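Local coordinates for lipid Binding Protein (Caenorhabditis elegans, PDB 6C1Z), which carries unsaturated fatty acids such as oleic acid from the lysosome to the nucleus, where it activates genes that promote longevity, at residues Ile9-Phe20 with Val129-Glu138. Residues are numbered along the deposited sequence; the frame is centred on the assembly and turned at random.
Sequences IGRWKLVHSENF and VICRREFVKE. With SO4 (sulfate ion), chain C.
With CG of F20 anti to the backbone N (chi1 -176°) and the R133 chain turned at CG-CD (chi3 100°), which carries its guanidinium over the ring, the two flat groups come together with their planes 28° apart and R133 CZ 3.9 Å from the F20 ring centroid: a stacked cation-pi pair. L14 CD2 lies over the opposite face of the guanidinium, while in its plane R133 NH1 donates to S17 OG at 2.8 Å. S17 OG in turn donates a hydrogen bond to O2 of a sulfate, probably from the crystallisation liquor, which F20 N also binds. Toward the chain end, L14 CD1 sits over the F135 ring, and the folded K137 chain lays CD 3.4 Å from the centroid of the six-membered ring of W12, almost on its normal. R11 grips the C-terminal E138 side-on, NE to OE1 and NH2 to the syn lone pair of OE2; K13 NZ, hydrogen-bonded to T43 OG1, adds a salt bridge to E138 OE2 at 3.3 Å. A leucine in place of R11 would probably leave the E138 carboxylate with K13 as its main charged mate and freer to turn. Between these ends the antiparallel backbones are paired through a classic beta bulge, V15 N and H16 N both donating to E134 O. First and last strands thus join to close the beta-barrel of the fatty acid-binding fold. The sandwiched guanidinium, also weakly bonded to Y124 OH, has polar and apolar partners together, whereas two basic residues probably stabilise the negative charge of E138.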
# COMPACT_ATOMS: atom_id res chain seq x y z
N ILE A 9 -2.64 13.52 4.10
CA ILE A 9 -2.45 14.14 2.79
C ILE A 9 -1.05 14.76 2.71
O ILE A 9 -0.62 15.51 3.59
CB ILE A 9 -3.55 15.17 2.54
CG1 ILE A 9 -4.87 14.44 2.33
CG2 ILE A 9 -3.20 16.06 1.34
CD1 ILE A 9 -6.07 15.31 2.35
N GLY A 10 -0.34 14.42 1.65
CA GLY A 10 0.97 15.00 1.39
C GLY A 10 1.85 14.00 0.68
O GLY A 10 1.37 13.01 0.15
N ARG A 11 3.15 14.26 0.72
CA ARG A 11 4.15 13.45 0.06
C ARG A 11 5.10 12.89 1.11
O ARG A 11 5.53 13.61 2.01
CB ARG A 11 4.91 14.28 -1.00
CG ARG A 11 4.10 14.49 -2.30
CD ARG A 11 4.63 15.58 -3.23
NE ARG A 11 5.94 15.25 -3.78
CZ ARG A 11 6.15 14.52 -4.87
NH1 ARG A 11 5.13 14.02 -5.55
NH2 ARG A 11 7.39 14.28 -5.26
N TRP A 12 5.45 11.61 0.98
CA TRP A 12 6.12 10.83 2.00
C TRP A 12 7.24 10.03 1.35
O TRP A 12 7.06 9.47 0.26
CB TRP A 12 5.10 9.86 2.64
CG TRP A 12 3.90 10.50 3.28
CD1 TRP A 12 2.68 10.75 2.70
CD2 TRP A 12 3.79 10.96 4.64
NE1 TRP A 12 1.83 11.34 3.61
CE2 TRP A 12 2.49 11.48 4.80
CE3 TRP A 12 4.67 11.00 5.75
CZ2 TRP A 12 2.04 11.98 6.02
CZ3 TRP A 12 4.22 11.50 6.93
CH2 TRP A 12 2.92 12.00 7.05
N LYS A 13 8.41 9.99 2.01
CA LYS A 13 9.61 9.36 1.47
C LYS A 13 9.96 8.14 2.32
O LYS A 13 10.02 8.24 3.55
CB LYS A 13 10.78 10.35 1.48
CG LYS A 13 10.59 11.55 0.57
CD LYS A 13 10.77 11.20 -0.88
CE LYS A 13 10.66 12.44 -1.74
NZ LYS A 13 11.08 12.20 -3.15
N LEU A 14 10.20 6.99 1.67
CA LEU A 14 10.53 5.78 2.44
C LEU A 14 11.87 5.95 3.15
O LEU A 14 12.87 6.29 2.52
CB LEU A 14 10.59 4.58 1.50
CG LEU A 14 10.79 3.23 2.21
CD1 LEU A 14 9.53 2.78 2.90
CD2 LEU A 14 11.28 2.17 1.26
N VAL A 15 11.90 5.68 4.45
CA VAL A 15 13.13 5.68 5.23
C VAL A 15 13.47 4.32 5.84
O VAL A 15 14.62 4.13 6.26
CB VAL A 15 13.13 6.78 6.31
CG1 VAL A 15 13.07 8.14 5.65
CG2 VAL A 15 11.98 6.60 7.27
N HIS A 16 12.54 3.38 5.96
CA HIS A 16 12.87 2.07 6.50
C HIS A 16 11.92 1.03 5.92
O HIS A 16 10.75 1.32 5.70
CB HIS A 16 12.78 2.03 8.03
CG HIS A 16 12.95 0.66 8.60
ND1 HIS A 16 14.18 0.06 8.77
CD2 HIS A 16 12.03 -0.25 9.02
CE1 HIS A 16 14.01 -1.15 9.28
NE2 HIS A 16 12.72 -1.36 9.44
N SER A 17 12.43 -0.18 5.73
CA SER A 17 11.64 -1.29 5.22
C SER A 17 12.13 -2.59 5.83
O SER A 17 13.33 -2.79 6.03
CB SER A 17 11.71 -1.37 3.69
OG SER A 17 10.88 -2.40 3.19
N GLU A 18 11.17 -3.49 6.10
CA GLU A 18 11.43 -4.80 6.68
C GLU A 18 10.53 -5.79 5.96
O GLU A 18 9.32 -5.57 5.86
CB GLU A 18 11.08 -4.77 8.18
CG GLU A 18 11.92 -5.64 9.08
CD GLU A 18 11.43 -5.61 10.53
OE1 GLU A 18 10.22 -5.38 10.74
OE2 GLU A 18 12.26 -5.81 11.44
N ASN A 19 11.11 -6.88 5.45
CA ASN A 19 10.36 -8.00 4.88
C ASN A 19 9.61 -7.64 3.60
O ASN A 19 8.68 -8.36 3.20
CB ASN A 19 9.41 -8.63 5.90
CG ASN A 19 10.11 -9.55 6.85
OD1 ASN A 19 11.31 -9.79 6.75
ND2 ASN A 19 9.36 -10.08 7.81
N PHE A 20 9.96 -6.56 2.89
CA PHE A 20 9.22 -6.24 1.67
C PHE A 20 9.47 -7.27 0.58
O PHE A 20 8.52 -7.74 -0.06
CB PHE A 20 9.54 -4.82 1.18
CG PHE A 20 8.75 -4.38 -0.02
CD1 PHE A 20 7.37 -4.55 -0.07
CD2 PHE A 20 9.37 -3.79 -1.09
CE1 PHE A 20 6.64 -4.12 -1.16
CE2 PHE A 20 8.64 -3.36 -2.19
CZ PHE A 20 7.28 -3.53 -2.22
N VAL A 129 3.49 -13.67 6.17
CA VAL A 129 4.45 -12.58 6.07
C VAL A 129 3.79 -11.23 6.35
O VAL A 129 2.75 -10.90 5.77
CB VAL A 129 5.16 -12.54 4.70
CG1 VAL A 129 6.19 -11.38 4.66
CG2 VAL A 129 5.81 -13.88 4.43
N ILE A 130 4.42 -10.45 7.23
CA ILE A 130 4.11 -9.03 7.38
C ILE A 130 5.35 -8.22 7.03
O ILE A 130 6.43 -8.44 7.59
CB ILE A 130 3.65 -8.70 8.81
CG1 ILE A 130 2.30 -9.35 9.08
CG2 ILE A 130 3.52 -7.19 8.98
CD1 ILE A 130 1.86 -9.24 10.50
N CYS A 131 5.17 -7.28 6.11
CA CYS A 131 6.18 -6.29 5.75
C CYS A 131 5.85 -5.00 6.49
O CYS A 131 4.68 -4.63 6.59
CB CYS A 131 6.16 -6.03 4.22
SG CYS A 131 6.90 -4.47 3.69
N ARG A 132 6.88 -4.30 6.98
CA ARG A 132 6.71 -3.03 7.67
C ARG A 132 7.51 -1.96 6.94
O ARG A 132 8.67 -2.19 6.59
CB ARG A 132 7.20 -3.13 9.13
CG ARG A 132 6.55 -4.22 9.95
CD ARG A 132 7.16 -4.36 11.35
NE ARG A 132 6.39 -5.32 12.14
CZ ARG A 132 5.19 -5.05 12.64
NH1 ARG A 132 4.65 -3.85 12.45
NH2 ARG A 132 4.54 -5.98 13.33
N ARG A 133 6.88 -0.83 6.69
CA ARG A 133 7.54 0.29 6.04
C ARG A 133 7.26 1.56 6.80
O ARG A 133 6.20 1.71 7.41
CB ARG A 133 7.13 0.42 4.58
CG ARG A 133 8.11 -0.39 3.72
CD ARG A 133 7.46 -1.11 2.61
NE ARG A 133 7.61 -0.41 1.34
CZ ARG A 133 8.69 -0.47 0.56
NH1 ARG A 133 9.76 -1.13 0.94
NH2 ARG A 133 8.71 0.17 -0.59
N GLU A 134 8.24 2.46 6.80
CA GLU A 134 8.14 3.74 7.48
C GLU A 134 8.57 4.84 6.51
O GLU A 134 9.59 4.71 5.82
CB GLU A 134 9.03 3.72 8.71
CG GLU A 134 9.03 5.00 9.50
CD GLU A 134 9.99 4.91 10.67
OE1 GLU A 134 11.17 4.58 10.45
OE2 GLU A 134 9.55 5.16 11.81
N PHE A 135 7.80 5.93 6.50
CA PHE A 135 8.01 7.09 5.63
C PHE A 135 8.06 8.36 6.45
O PHE A 135 7.45 8.47 7.52
CB PHE A 135 6.83 7.28 4.66
CG PHE A 135 6.58 6.14 3.70
CD1 PHE A 135 6.00 4.95 4.11
CD2 PHE A 135 6.90 6.27 2.35
CE1 PHE A 135 5.76 3.95 3.23
CE2 PHE A 135 6.68 5.26 1.45
CZ PHE A 135 6.11 4.10 1.89
N VAL A 136 8.80 9.35 5.95
CA VAL A 136 8.85 10.69 6.53
C VAL A 136 8.25 11.69 5.54
O VAL A 136 8.29 11.49 4.32
CB VAL A 136 10.27 11.13 6.93
CG1 VAL A 136 10.86 10.14 7.89
CG2 VAL A 136 11.15 11.31 5.69
N LYS A 137 7.70 12.77 6.07
CA LYS A 137 7.13 13.80 5.22
C LYS A 137 8.20 14.41 4.32
O LYS A 137 9.29 14.77 4.78
CB LYS A 137 6.50 14.88 6.10
CG LYS A 137 5.35 15.63 5.44
CD LYS A 137 4.17 14.71 5.17
CE LYS A 137 2.98 15.46 4.61
NZ LYS A 137 2.38 16.37 5.62
N GLU A 138 7.90 14.50 3.02
CA GLU A 138 8.84 15.10 2.07
C GLU A 138 9.18 16.52 2.49
O GLU A 138 8.41 17.45 2.26
CB GLU A 138 8.24 15.12 0.66
CG GLU A 138 9.24 15.36 -0.46
CD GLU A 138 8.59 15.39 -1.83
OE1 GLU A 138 7.52 16.03 -1.94
OE2 GLU A 138 9.12 14.79 -2.79
S SO4 C . 13.32 -5.20 2.50
O1 SO4 C . 13.74 -4.08 1.66
O2 SO4 C . 12.17 -4.75 3.28
O3 SO4 C . 13.00 -6.36 1.67
O4 SO4 C . 14.44 -5.51 3.40